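Local coordinates for protein glycerol Dehydrogenase (Unidentified, PDB 5XN8) that probably catalyses the NAD-dependent oxidation of glycerol to dihydroxyacetone, allowing glycerol to serve as a carbon source when oxygen is absent, at residues A[23-28]-A[50-55]; A[71-76]-A[104-109]; A[200-205]-A[241-246]; A[272-277]-A[310-315]. One frame throughout, in Å; residues are numbered along the deposited sequence.

Contact 1: A[23-28]-A[50-55]; sequences AYAKNL and NGLHSH
L52, in the last turns of helix 38-54, meets A25 through one methyl branch: its CD2 lies 4.2 Å from A25 CB, the one apolar touch between the two segments. L52 is buried and also packs against F21 and I57 of the flanking loops and L59 of strand 58-63. Two residues on, S54 OG turns back along the last turn to hydrogen-bond G51 O at 2.6 Å. H55 ND1 also donates to G51 O, at 3.0 Å, from the opposite face of the carbonyl plane. Helix 38-54 is the connecting helix of the beta-alpha-beta crossover between neighbouring parallel strands 31-36 and 58-63 in the dinucleotide-binding half of the fold; the contact lies at its C-terminal end, where the short helix 22-25 flanks its final turn. H55 has already left the helix and gives up more surface than any other residue of the contact. Its imidazole is pinned through ND1, and the backbone of A23 lies over one face, with A23 N above the middle of the ring and 3.7 Å from H55 NE2. K26 comes to the edge of the same ring, crossing H55 nearly at right angles. Extended at first (chi1 180°) but almost eclipsed about CG-CD (chi3 14°), its chain bends to place K26 NZ 3.6 Å from H55 CB and 3.4 Å from H55 O, a weak hydrogen bond.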
loop_
_atom_site.group_PDB
_atom_site.type_symbol
_atom_site.label_atom_id
_atom_site.label_comp_id
_atom_site.label_asym_id
_atom_site.label_seq_id
_atom_site.Cartn_x
_atom_site.Cartn_y
_atom_site.Cartn_z
ATOM N N ALA A 23 -15.850 -37.386 -30.836
ATOM C CA ALA A 23 -16.106 -38.179 -29.627
ATOM C C ALA A 23 -17.355 -37.700 -28.896
ATOM O O ALA A 23 -18.213 -38.501 -28.525
ATOM C CB ALA A 23 -14.899 -38.125 -28.696
ATOM N N TYR A 24 -17.466 -36.386 -28.727
ATOM C CA TYR A 24 -18.596 -35.787 -28.024
ATOM C C TYR A 24 -19.832 -35.689 -28.920
ATOM O O TYR A 24 -20.957 -35.840 -28.442
ATOM C CB TYR A 24 -18.232 -34.402 -27.485
ATOM C CG TYR A 24 -17.023 -34.382 -26.561
ATOM C CD1 TYR A 24 -15.740 -34.261 -27.075
ATOM C CD2 TYR A 24 -17.166 -34.444 -25.167
ATOM C CE1 TYR A 24 -14.624 -34.208 -26.244
ATOM C CE2 TYR A 24 -16.066 -34.402 -24.325
ATOM C CZ TYR A 24 -14.791 -34.286 -24.865
ATOM O OH TYR A 24 -13.683 -34.236 -24.044
ATOM N N ALA A 25 -19.618 -35.435 -30.212
ATOM C CA ALA A 25 -20.706 -35.322 -31.188
ATOM C C ALA A 25 -21.455 -36.634 -31.386
ATOM O O ALA A 25 -22.679 -36.636 -31.507
ATOM C CB ALA A 25 -20.164 -34.819 -32.522
ATOM N N LYS A 26 -20.716 -37.741 -31.404
ATOM C CA LYS A 26 -21.290 -39.094 -31.482
ATOM C C LYS A 26 -22.462 -39.341 -30.515
ATOM O O LYS A 26 -23.435 -40.007 -30.885
ATOM C CB LYS A 26 -20.187 -40.132 -31.254
ATOM C CG LYS A 26 -20.637 -41.592 -31.295
ATOM C CD LYS A 26 -19.501 -42.615 -31.345
ATOM C CE LYS A 26 -18.094 -42.096 -31.010
ATOM N NZ LYS A 26 -17.060 -43.035 -31.520
ATOM N N ASN A 27 -22.359 -38.812 -29.295
ATOM C CA ASN A 27 -23.420 -38.936 -28.282
ATOM C C ASN A 27 -24.640 -38.035 -28.523
ATOM O O ASN A 27 -25.691 -38.262 -27.922
ATOM C CB ASN A 27 -22.858 -38.652 -26.875
ATOM C CG ASN A 27 -21.783 -39.642 -26.458
ATOM O OD1 ASN A 27 -20.654 -39.259 -26.168
ATOM N ND2 ASN A 27 -22.127 -40.913 -26.432
ATOM N N LEU A 28 -24.505 -37.010 -29.367
ATOM C CA LEU A 28 -25.636 -36.124 -29.710
ATOM C C LEU A 28 -26.527 -36.713 -30.800
ATOM O O LEU A 28 -27.755 -36.606 -30.731
ATOM C CB LEU A 28 -25.160 -34.731 -30.150
ATOM C CG LEU A 28 -24.641 -33.765 -29.081
ATOM C CD1 LEU A 28 -24.145 -32.497 -29.744
ATOM C CD2 LEU A 28 -25.715 -33.450 -28.049
ATOM N N ASN A 50 -13.932 -36.079 -42.512
ATOM C CA ASN A 50 -13.054 -37.241 -42.270
ATOM C C ASN A 50 -12.976 -37.626 -40.788
ATOM O O ASN A 50 -12.938 -38.810 -40.453
ATOM C CB ASN A 50 -11.635 -37.001 -42.804
ATOM C CG ASN A 50 -11.545 -37.089 -44.325
ATOM O OD1 ASN A 50 -12.412 -37.665 -44.997
ATOM N ND2 ASN A 50 -10.476 -36.523 -44.876
ATOM N N GLY A 51 -12.946 -36.622 -39.916
ATOM C CA GLY A 51 -12.893 -36.828 -38.470
ATOM C C GLY A 51 -14.183 -37.389 -37.902
ATOM O O GLY A 51 -14.149 -38.275 -37.052
ATOM N N LEU A 52 -15.318 -36.863 -38.361
ATOM C CA LEU A 52 -16.636 -37.387 -37.981
ATOM C C LEU A 52 -16.837 -38.817 -38.480
ATOM O O LEU A 52 -17.405 -39.644 -37.763
ATOM C CB LEU A 52 -17.759 -36.485 -38.499
ATOM C CG LEU A 52 -17.930 -35.139 -37.787
ATOM C CD1 LEU A 52 -18.665 -34.128 -38.657
ATOM C CD2 LEU A 52 -18.650 -35.315 -36.459
ATOM N N HIS A 53 -16.372 -39.101 -39.696
ATOM C CA HIS A 53 -16.382 -40.463 -40.248
ATOM C C HIS A 53 -15.557 -41.431 -39.388
ATOM O O HIS A 53 -15.984 -42.564 -39.159
ATOM C CB HIS A 53 -15.877 -40.487 -41.704
ATOM C CG HIS A 53 -16.882 -40.024 -42.717
ATOM N ND1 HIS A 53 -18.181 -40.489 -42.756
ATOM C CD2 HIS A 53 -16.762 -39.166 -43.760
ATOM C CE1 HIS A 53 -18.823 -39.918 -43.761
ATOM N NE2 HIS A 53 -17.983 -39.111 -44.386
ATOM N N SER A 54 -14.400 -40.982 -38.898
ATOM C CA SER A 54 -13.526 -41.829 -38.073
ATOM C C SER A 54 -14.142 -42.238 -36.726
ATOM O O SER A 54 -13.743 -43.258 -36.160
ATOM C CB SER A 54 -12.156 -41.173 -37.859
ATOM O OG SER A 54 -12.236 -40.066 -36.978
ATOM N N HIS A 55 -15.101 -41.457 -36.219
ATOM C CA HIS A 55 -15.922 -41.880 -35.068
ATOM C C HIS A 55 -17.268 -42.522 -35.470
ATOM O O HIS A 55 -18.194 -42.562 -34.660
ATOM C CB HIS A 55 -16.176 -40.714 -34.094
ATOM C CG HIS A 55 -14.933 -40.107 -33.518
ATOM N ND1 HIS A 55 -14.300 -39.043 -34.117
ATOM C CD2 HIS A 55 -14.233 -40.377 -32.389
ATOM C CE1 HIS A 55 -13.252 -38.688 -33.390
ATOM N NE2 HIS A 55 -13.188 -39.485 -32.339
#

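Contact 2: A[71-76]-A[104-109]; sequences VEIRRL and GYYQKL
Y106 reaches from helix 94-107 toward R74 and I73 of helix 70-83, and successive atoms of its ring meet first an apolar, then a charged partner. CB points at the opposing helix, and with CG beside the backbone N (chi1 -68°) the ring is carried toward helix 70-83. Near the root of the ring, Y106 CD2 lies 4.4 Å from I73 CG2, a loose apolar touch. One atom further, Y106 CE2 is 3.9 Å from R74 NH1, while R74 NH2 stands over the rim 4.1 Å from Y106 CZ. The guanidinium stands tilted over one face, with R74 CZ 4.6 Å from the centroid of the Y106 ring and 20° off the normal, in cation-pi geometry. The opposite face is taken by Y105, whose CD2 sits above the ring centre. Just beyond, helix 94-107 ends in a Schellman motif at K108, with L109 N bonded to G104 O at 2.8 Å. Both helices belong to the alpha/beta nucleotide-binding half of the protein. The side chains of I73 and Y131, a probable NAD(+)-binding residue, are about 9 Å apart. The guanidinium and ring planes are 46° apart, far from a flat stack, and R74 is exposed; the attraction is thus probably that of a cation for the pi face, without a parallel guanidinium-ring stack.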
loop_
_atom_site.group_PDB
_atom_site.type_symbol
_atom_site.label_atom_id
_atom_site.label_comp_id
_atom_site.label_asym_id
_atom_site.label_seq_id
_atom_site.Cartn_x
_atom_site.Cartn_y
_atom_site.Cartn_z
ATOM N N VAL A 71 -35.482 -17.924 -46.741
ATOM C CA VAL A 71 -35.458 -18.708 -47.984
ATOM C C VAL A 71 -34.337 -19.751 -47.950
ATOM O O VAL A 71 -34.560 -20.912 -48.305
ATOM C CB VAL A 71 -35.294 -17.804 -49.237
ATOM C CG1 VAL A 71 -35.046 -18.629 -50.505
ATOM C CG2 VAL A 71 -36.516 -16.907 -49.414
ATOM N N GLU A 72 -33.144 -19.329 -47.530
ATOM C CA GLU A 72 -31.987 -20.217 -47.474
ATOM C C GLU A 72 -32.181 -21.327 -46.439
ATOM O O GLU A 72 -31.852 -22.479 -46.709
ATOM C CB GLU A 72 -30.708 -19.412 -47.178
ATOM C CG GLU A 72 -29.398 -20.200 -47.234
ATOM C CD GLU A 72 -29.065 -20.766 -48.608
ATOM O OE1 GLU A 72 -29.658 -20.340 -49.621
ATOM O OE2 GLU A 72 -28.184 -21.645 -48.683
ATOM N N ILE A 73 -32.726 -20.975 -45.275
ATOM C CA ILE A 73 -33.059 -21.950 -44.214
ATOM C C ILE A 73 -33.991 -23.032 -44.754
ATOM O O ILE A 73 -33.699 -24.222 -44.608
ATOM C CB ILE A 73 -33.704 -21.256 -42.976
ATOM C CG1 ILE A 73 -32.670 -20.391 -42.238
ATOM C CG2 ILE A 73 -34.312 -22.257 -41.998
ATOM C CD1 ILE A 73 -33.302 -19.279 -41.435
ATOM N N ARG A 74 -35.091 -22.608 -45.391
ATOM C CA ARG A 74 -36.091 -23.538 -45.933
ATOM C C ARG A 74 -35.544 -24.407 -47.069
ATOM O O ARG A 74 -35.967 -25.555 -47.207
ATOM C CB ARG A 74 -37.356 -22.787 -46.399
ATOM C CG ARG A 74 -38.317 -22.303 -45.306
ATOM C CD ARG A 74 -37.732 -22.017 -43.948
ATOM N NE ARG A 74 -38.790 -21.645 -42.998
ATOM C CZ ARG A 74 -38.675 -20.771 -41.998
ATOM N NH1 ARG A 74 -37.537 -20.117 -41.759
ATOM N NH2 ARG A 74 -39.737 -20.537 -41.225
ATOM N N ARG A 75 -34.617 -23.866 -47.863
ATOM C CA ARG A 75 -33.967 -24.637 -48.932
ATOM C C ARG A 75 -33.112 -25.770 -48.358
ATOM O O ARG A 75 -33.170 -26.897 -48.841
ATOM C CB ARG A 75 -33.110 -23.720 -49.823
ATOM C CG ARG A 75 -32.615 -24.358 -51.124
ATOM C CD ARG A 75 -31.624 -23.459 -51.860
ATOM N NE ARG A 75 -30.360 -23.303 -51.127
ATOM C CZ ARG A 75 -29.365 -24.197 -51.076
ATOM N NH1 ARG A 75 -29.433 -25.354 -51.738
ATOM N NH2 ARG A 75 -28.270 -23.922 -50.366
ATOM N N LEU A 76 -32.329 -25.459 -47.325
ATOM C CA LEU A 76 -31.431 -26.435 -46.685
ATOM C C LEU A 76 -32.184 -27.456 -45.829
ATOM O O LEU A 76 -31.794 -28.628 -45.785
ATOM C CB LEU A 76 -30.372 -25.726 -45.836
ATOM C CG LEU A 76 -29.246 -25.001 -46.585
ATOM C CD1 LEU A 76 -28.473 -24.105 -45.636
ATOM C CD2 LEU A 76 -28.322 -25.970 -47.315
ATOM N N GLY A 104 -31.606 -26.303 -36.811
ATOM C CA GLY A 104 -31.704 -27.138 -35.610
ATOM C C GLY A 104 -32.949 -26.858 -34.797
ATOM O O GLY A 104 -33.605 -27.791 -34.312
ATOM N N TYR A 105 -33.283 -25.575 -34.665
ATOM C CA TYR A 105 -34.497 -25.154 -33.973
ATOM C C TYR A 105 -35.766 -25.677 -34.649
ATOM O O TYR A 105 -36.561 -26.379 -34.016
ATOM C CB TYR A 105 -34.570 -23.619 -33.855
ATOM C CG TYR A 105 -35.919 -23.158 -33.361
ATOM C CD1 TYR A 105 -36.364 -23.499 -32.083
ATOM C CD2 TYR A 105 -36.777 -22.429 -34.182
ATOM C CE1 TYR A 105 -37.622 -23.114 -31.635
ATOM C CE2 TYR A 105 -38.036 -22.043 -33.748
ATOM C CZ TYR A 105 -38.448 -22.384 -32.473
ATOM O OH TYR A 105 -39.695 -22.004 -32.031
ATOM N N TYR A 106 -35.954 -25.345 -35.924
ATOM C CA TYR A 106 -37.182 -25.726 -36.641
ATOM C C TYR A 106 -37.356 -27.243 -36.820
ATOM O O TYR A 106 -38.487 -27.725 -36.879
ATOM C CB TYR A 106 -37.285 -25.000 -37.991
ATOM C CG TYR A 106 -37.517 -23.507 -37.853
ATOM C CD1 TYR A 106 -38.695 -23.015 -37.290
ATOM C CD2 TYR A 106 -36.564 -22.582 -38.289
ATOM C CE1 TYR A 106 -38.909 -21.647 -37.149
ATOM C CE2 TYR A 106 -36.763 -21.220 -38.145
ATOM C CZ TYR A 106 -37.937 -20.749 -37.579
ATOM O OH TYR A 106 -38.144 -19.390 -37.454
ATOM N N GLN A 107 -36.250 -27.984 -36.890
ATOM C CA GLN A 107 -36.287 -29.452 -37.006
ATOM C C GLN A 107 -36.147 -30.194 -35.674
ATOM O O GLN A 107 -36.203 -31.420 -35.659
ATOM C CB GLN A 107 -35.197 -29.924 -37.975
ATOM C CG GLN A 107 -35.400 -29.459 -39.413
ATOM C CD GLN A 107 -36.681 -29.998 -40.017
ATOM O OE1 GLN A 107 -37.588 -29.243 -40.358
ATOM N NE2 GLN A 107 -36.772 -31.315 -40.120
ATOM N N LYS A 108 -35.982 -29.461 -34.572
ATOM C CA LYS A 108 -35.757 -30.047 -33.241
ATOM C C LYS A 108 -34.564 -31.003 -33.253
ATOM O O LYS A 108 -34.680 -32.165 -32.862
ATOM C CB LYS A 108 -37.025 -30.746 -32.727
ATOM C CG LYS A 108 -38.260 -29.864 -32.725
ATOM C CD LYS A 108 -39.428 -30.566 -32.039
ATOM C CE LYS A 108 -40.711 -29.758 -32.167
ATOM N NZ LYS A 108 -41.143 -29.607 -33.583
ATOM N N LEU A 109 -33.425 -30.489 -33.727
ATOM C CA LEU A 109 -32.182 -31.266 -33.835
ATOM C C LEU A 109 -31.053 -30.595 -33.050
ATOM O O LEU A 109 -31.053 -29.369 -32.876
ATOM C CB LEU A 109 -31.761 -31.414 -35.304
ATOM C CG LEU A 109 -32.760 -32.041 -36.288
ATOM C CD1 LEU A 109 -32.269 -31.847 -37.708
ATOM C CD2 LEU A 109 -33.016 -33.522 -36.020
#

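Contact 3: A[200-205]-A[241-246]; sequences LSLARL and SGIGFE
S241 OG, which shares hydrogen bonds with D121 OD2 and T175 OG1, anchors one side of helix 228-247, where I243 and G244, two and three residues on, meet L202 and A203 of helix 197-223. D121 is a probable glycerol-binding residue, so S241 may help to position it from a second shell. At the contact itself everything is apolar. L202 CD1 lies 3.9 Å from I243 CG2, the two branched chains passing at a slant. I243 splits its tasks between branches: CG2, anti to the backbone N, faces L202, whereas CG1 (chi1 -62°) takes CD1 away from helix 197-223. Beside this pair the backbones come very close. A203 CB is 4.4 Å from G244 CA, and the A203 and G244 CA atoms are 4.6 Å apart, a spacing made possible by a methyl group on one helix and a glycine on the other. All four residues are buried, in the helical half of this iron-containing alcohol dehydrogenase family member, with the zinc ion about 11 Å from G244. Around the pair, A203 also packs on A179 of helix 162-185. I243 packs against I5 of strand 3-6, and L202 also touches A198 of a second subunit, bringing helix 197-223 to the subunit interface.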
loop_
_atom_site.group_PDB
_atom_site.type_symbol
_atom_site.label_atom_id
_atom_site.label_comp_id
_atom_site.label_asym_id
_atom_site.label_seq_id
_atom_site.Cartn_x
_atom_site.Cartn_y
_atom_site.Cartn_z
ATOM N N LEU A 200 -21.919 -12.163 -14.516
ATOM C CA LEU A 200 -21.248 -10.866 -14.315
ATOM C C LEU A 200 -19.755 -11.019 -14.053
ATOM O O LEU A 200 -18.956 -10.203 -14.508
ATOM C CB LEU A 200 -21.895 -10.105 -13.156
ATOM C CG LEU A 200 -21.339 -8.711 -12.837
ATOM C CD1 LEU A 200 -21.746 -7.715 -13.898
ATOM C CD2 LEU A 200 -21.784 -8.233 -11.472
ATOM N N SER A 201 -19.379 -12.039 -13.288
ATOM C CA SER A 201 -17.964 -12.337 -13.034
ATOM C C SER A 201 -17.223 -12.680 -14.327
ATOM O O SER A 201 -16.088 -12.260 -14.515
ATOM C CB SER A 201 -17.826 -13.494 -12.051
ATOM O OG SER A 201 -18.088 -14.712 -12.714
ATOM N N LEU A 202 -17.865 -13.455 -15.200
ATOM C CA LEU A 202 -17.287 -13.823 -16.505
ATOM C C LEU A 202 -17.228 -12.632 -17.457
ATOM O O LEU A 202 -16.291 -12.511 -18.247
ATOM C CB LEU A 202 -18.068 -14.971 -17.151
ATOM C CG LEU A 202 -17.961 -16.355 -16.514
ATOM C CD1 LEU A 202 -18.984 -17.278 -17.159
ATOM C CD2 LEU A 202 -16.574 -16.965 -16.610
ATOM N N ALA A 203 -18.224 -11.756 -17.368
ATOM C CA ALA A 203 -18.182 -10.448 -18.032
ATOM C C ALA A 203 -16.945 -9.641 -17.645
ATOM O O ALA A 203 -16.303 -9.053 -18.512
ATOM C CB ALA A 203 -19.436 -9.650 -17.718
ATOM N N ARG A 204 -16.614 -9.622 -16.355
ATOM C CA ARG A 204 -15.452 -8.899 -15.837
ATOM C C ARG A 204 -14.154 -9.581 -16.226
ATOM O O ARG A 204 -13.187 -8.915 -16.587
ATOM C CB ARG A 204 -15.521 -8.764 -14.299
ATOM C CG ARG A 204 -14.363 -8.003 -13.650
ATOM C CD ARG A 204 -14.408 -6.495 -13.924
ATOM N NE ARG A 204 -13.065 -5.898 -13.944
ATOM C CZ ARG A 204 -12.764 -4.624 -13.694
ATOM N NH1 ARG A 204 -13.700 -3.723 -13.389
ATOM N NH2 ARG A 204 -11.495 -4.235 -13.741
ATOM N N LEU A 205 -14.130 -10.906 -16.134
ATOM C CA LEU A 205 -12.971 -11.678 -16.567
ATOM C C LEU A 205 -12.659 -11.445 -18.042
ATOM O O LEU A 205 -11.496 -11.370 -18.431
ATOM C CB LEU A 205 -13.192 -13.172 -16.312
ATOM C CG LEU A 205 -12.002 -14.081 -16.627
ATOM C CD1 LEU A 205 -10.837 -13.801 -15.690
ATOM C CD2 LEU A 205 -12.430 -15.533 -16.560
ATOM N N SER A 241 -17.417 -13.550 -23.359
ATOM C CA SER A 241 -18.220 -12.450 -23.879
ATOM C C SER A 241 -19.637 -12.921 -24.196
ATOM O O SER A 241 -20.600 -12.194 -23.956
ATOM C CB SER A 241 -17.555 -11.834 -25.119
ATOM O OG SER A 241 -18.278 -10.702 -25.594
ATOM N N GLY A 242 -19.750 -14.145 -24.720
ATOM C CA GLY A 242 -21.033 -14.762 -25.051
ATOM C C GLY A 242 -21.985 -14.996 -23.894
ATOM O O GLY A 242 -23.170 -14.657 -23.985
ATOM N N ILE A 243 -21.476 -15.592 -22.816
ATOM C CA ILE A 243 -22.256 -15.751 -21.569
ATOM C C ILE A 243 -22.523 -14.363 -20.992
ATOM O O ILE A 243 -23.617 -14.086 -20.512
ATOM C CB ILE A 243 -21.522 -16.622 -20.508
ATOM C CG1 ILE A 243 -21.268 -18.056 -20.996
ATOM C CG2 ILE A 243 -22.293 -16.652 -19.190
ATOM C CD1 ILE A 243 -22.496 -18.871 -21.310
ATOM N N GLY A 244 -21.515 -13.495 -21.051
ATOM C CA GLY A 244 -21.624 -12.118 -20.587
ATOM C C GLY A 244 -22.766 -11.304 -21.162
ATOM O O GLY A 244 -23.502 -10.687 -20.410
ATOM N N PHE A 245 -22.944 -11.301 -22.482
ATOM C CA PHE A 245 -23.985 -10.452 -23.091
ATOM C C PHE A 245 -25.387 -11.063 -22.954
ATOM O O PHE A 245 -26.358 -10.342 -22.687
ATOM C CB PHE A 245 -23.627 -10.063 -24.547
ATOM C CG PHE A 245 -24.230 -10.952 -25.615
ATOM C CD1 PHE A 245 -25.532 -10.751 -26.053
ATOM C CD2 PHE A 245 -23.478 -11.962 -26.209
ATOM C CE1 PHE A 245 -26.085 -11.556 -27.042
ATOM C CE2 PHE A 245 -24.024 -12.772 -27.191
ATOM C CZ PHE A 245 -25.330 -12.573 -27.614
ATOM N N GLU A 246 -25.485 -12.381 -23.126
ATOM C CA GLU A 246 -26.778 -13.061 -23.162
ATOM C C GLU A 246 -27.413 -13.212 -21.784
ATOM O O GLU A 246 -28.634 -13.075 -21.653
ATOM C CB GLU A 246 -26.639 -14.437 -23.821
ATOM C CG GLU A 246 -27.967 -15.136 -24.084
ATOM C CD GLU A 246 -27.798 -16.428 -24.849
ATOM O OE1 GLU A 246 -27.059 -17.322 -24.367
ATOM O OE2 GLU A 246 -28.407 -16.550 -25.938
#

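Contact 4: A[272-277]-A[310-315]; sequences GEKVAF and AQMGVK
M312 supplies more than half of the surface buried here, pushing its thioether between F277 and K274 of helix 271-285. The chain runs straight out from the backbone as far as the sulfur and then bends (chi3 67°), which parts the roles of its last two atoms. M312 SD settles on the root of the phenylalanine, 3.5 Å from F277 CG and equally 3.5 Å from F277 CD2. It is a Met-aromatic contact of oblique geometry, with M312 SD 4.0 Å from the centroid of the F277 ring and 35° off the normal, while the two side chains cross at nearly a right angle. F277 offers this part of its ring because CG stands anti to the backbone N (chi1 -179°). The terminal methyl turns the other way: M312 CE lies 3.8 Å from K274 CG, so the lysine contributes only the root of its aliphatic chain. The end of K274 leads away from M312; the side chain comes within about 6 Å of a bound glycerol and about 9 Å of the zinc ion, which is coordinated by D171, H254 and H271. After M312 the short 3-10 turn closes with G313 N bonded to A310 O at 3.0 Å. The contact thereby ties the loop between helices 290-303 and 318-329 to helix 271-285. F260 of helix 252-260, L269 and P306 also pack on M312, and I352 of helix 345-363 packs on F277.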
loop_
_atom_site.group_PDB
_atom_site.type_symbol
_atom_site.label_atom_id
_atom_site.label_comp_id
_atom_site.label_asym_id
_atom_site.label_seq_id
_atom_site.Cartn_x
_atom_site.Cartn_y
_atom_site.Cartn_z
ATOM N N GLY A 272 -17.734 -5.593 -34.372
ATOM C CA GLY A 272 -17.020 -5.315 -33.140
ATOM C C GLY A 272 -16.221 -4.026 -33.103
ATOM O O GLY A 272 -16.004 -3.459 -32.036
ATOM N N GLU A 273 -15.795 -3.562 -34.273
ATOM C CA GLU A 273 -15.100 -2.276 -34.398
ATOM C C GLU A 273 -16.022 -1.113 -34.028
ATOM O O GLU A 273 -15.622 -0.207 -33.300
ATOM C CB GLU A 273 -14.575 -2.090 -35.819
ATOM C CG GLU A 273 -13.497 -3.092 -36.212
ATOM C CD GLU A 273 -13.109 -2.994 -37.679
ATOM O OE1 GLU A 273 -13.969 -2.610 -38.494
ATOM O OE2 GLU A 273 -11.933 -3.309 -38.029
ATOM N N LYS A 274 -17.251 -1.159 -34.526
ATOM C CA LYS A 274 -18.281 -0.180 -34.168
ATOM C C LYS A 274 -18.678 -0.240 -32.691
ATOM O O LYS A 274 -18.972 0.793 -32.079
ATOM C CB LYS A 274 -19.513 -0.354 -35.060
ATOM C CG LYS A 274 -19.269 0.050 -36.506
ATOM C CD LYS A 274 -20.521 -0.077 -37.373
ATOM C CE LYS A 274 -20.670 -1.457 -37.987
ATOM N NZ LYS A 274 -21.741 -1.480 -39.027
ATOM N N VAL A 275 -18.683 -1.447 -32.135
ATOM C CA VAL A 275 -18.970 -1.674 -30.712
ATOM C C VAL A 275 -17.861 -1.088 -29.826
ATOM O O VAL A 275 -18.136 -0.570 -28.735
ATOM C CB VAL A 275 -19.163 -3.190 -30.429
ATOM C CG1 VAL A 275 -19.191 -3.500 -28.940
ATOM C CG2 VAL A 275 -20.433 -3.709 -31.079
ATOM N N ALA A 276 -16.615 -1.154 -30.296
ATOM C CA ALA A 276 -15.492 -0.593 -29.547
ATOM C C ALA A 276 -15.646 0.910 -29.355
ATOM O O ALA A 276 -15.448 1.422 -28.248
ATOM C CB ALA A 276 -14.179 -0.921 -30.226
ATOM N N PHE A 277 -16.032 1.609 -30.419
ATOM C CA PHE A 277 -16.333 3.033 -30.317
ATOM C C PHE A 277 -17.578 3.282 -29.477
ATOM O O PHE A 277 -17.602 4.207 -28.666
ATOM C CB PHE A 277 -16.500 3.681 -31.694
ATOM C CG PHE A 277 -16.778 5.160 -31.622
ATOM C CD1 PHE A 277 -15.760 6.048 -31.320
ATOM C CD2 PHE A 277 -18.058 5.654 -31.811
ATOM C CE1 PHE A 277 -16.008 7.414 -31.218
ATOM C CE2 PHE A 277 -18.321 7.016 -31.713
ATOM C CZ PHE A 277 -17.289 7.898 -31.426
ATOM N N ALA A 310 -13.760 9.843 -37.384
ATOM C CA ALA A 310 -12.990 9.780 -38.639
ATOM C C ALA A 310 -12.462 8.378 -38.950
ATOM O O ALA A 310 -12.512 7.941 -40.086
ATOM C CB ALA A 310 -11.841 10.788 -38.618
ATOM N N GLN A 311 -11.981 7.660 -37.937
ATOM C CA GLN A 311 -11.550 6.258 -38.121
ATOM C C GLN A 311 -12.689 5.294 -38.481
ATOM O O GLN A 311 -12.426 4.172 -38.931
ATOM C CB GLN A 311 -10.852 5.739 -36.873
ATOM C CG GLN A 311 -9.471 6.327 -36.632
ATOM C CD GLN A 311 -8.882 5.860 -35.322
ATOM O OE1 GLN A 311 -9.582 5.781 -34.325
ATOM N NE2 GLN A 311 -7.596 5.531 -35.319
ATOM N N MET A 312 -13.934 5.716 -38.243
ATOM C CA MET A 312 -15.134 4.998 -38.683
ATOM C C MET A 312 -15.738 5.507 -40.003
ATOM O O MET A 312 -16.835 5.089 -40.374
ATOM C CB MET A 312 -16.194 5.109 -37.594
ATOM C CG MET A 312 -15.774 4.526 -36.263
ATOM S SD MET A 312 -17.077 4.732 -35.071
ATOM C CE MET A 312 -18.364 3.677 -35.715
ATOM N N GLY A 313 -15.039 6.404 -40.699
ATOM C CA GLY A 313 -15.480 6.922 -41.995
ATOM C C GLY A 313 -16.444 8.093 -41.975
ATOM O O GLY A 313 -16.908 8.505 -43.039
ATOM N N VAL A 314 -16.744 8.639 -40.789
ATOM C CA VAL A 314 -17.636 9.809 -40.667
ATOM C C VAL A 314 -16.776 11.072 -40.593
ATOM O O VAL A 314 -16.183 11.372 -39.569
ATOM C CB VAL A 314 -18.578 9.717 -39.449
ATOM C CG1 VAL A 314 -19.686 10.763 -39.561
ATOM C CG2 VAL A 314 -19.180 8.322 -39.324
ATOM N N LYS A 315 -16.695 11.792 -41.710
ATOM C CA LYS A 315 -15.786 12.942 -41.856
ATOM C C LYS A 315 -16.506 14.276 -42.080
ATOM O O LYS A 315 -15.976 15.327 -41.718
ATOM C CB LYS A 315 -14.805 12.687 -43.000
ATOM C CG LYS A 315 -14.077 11.345 -42.948
ATOM C CD LYS A 315 -12.829 11.319 -42.078
ATOM C CE LYS A 315 -12.150 9.948 -42.183
ATOM N NZ LYS A 315 -11.509 9.687 -43.506
#

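Overall arrangement
Contacts 1 and 2 both belong to the alpha/beta nucleotide-binding half, where helices flank the parallel sheet, and both are only partly buried. Each combines a small apolar touch with a basic side chain near an aromatic ring, a lysine at an imidazole edge in one and an arginine over a phenol face in the other. Contacts 3 and 4, in the helical half, are fully buried and rely on methyl, backbone and thioether packing; residues of both come within about 11 Å of the zinc ion, and their centres are 23 Å apart. Contact 4 lies across the chain's centre from contacts 1 and 2. Contacts 1 and 3 also touch a second subunit. No two contacts share a helix.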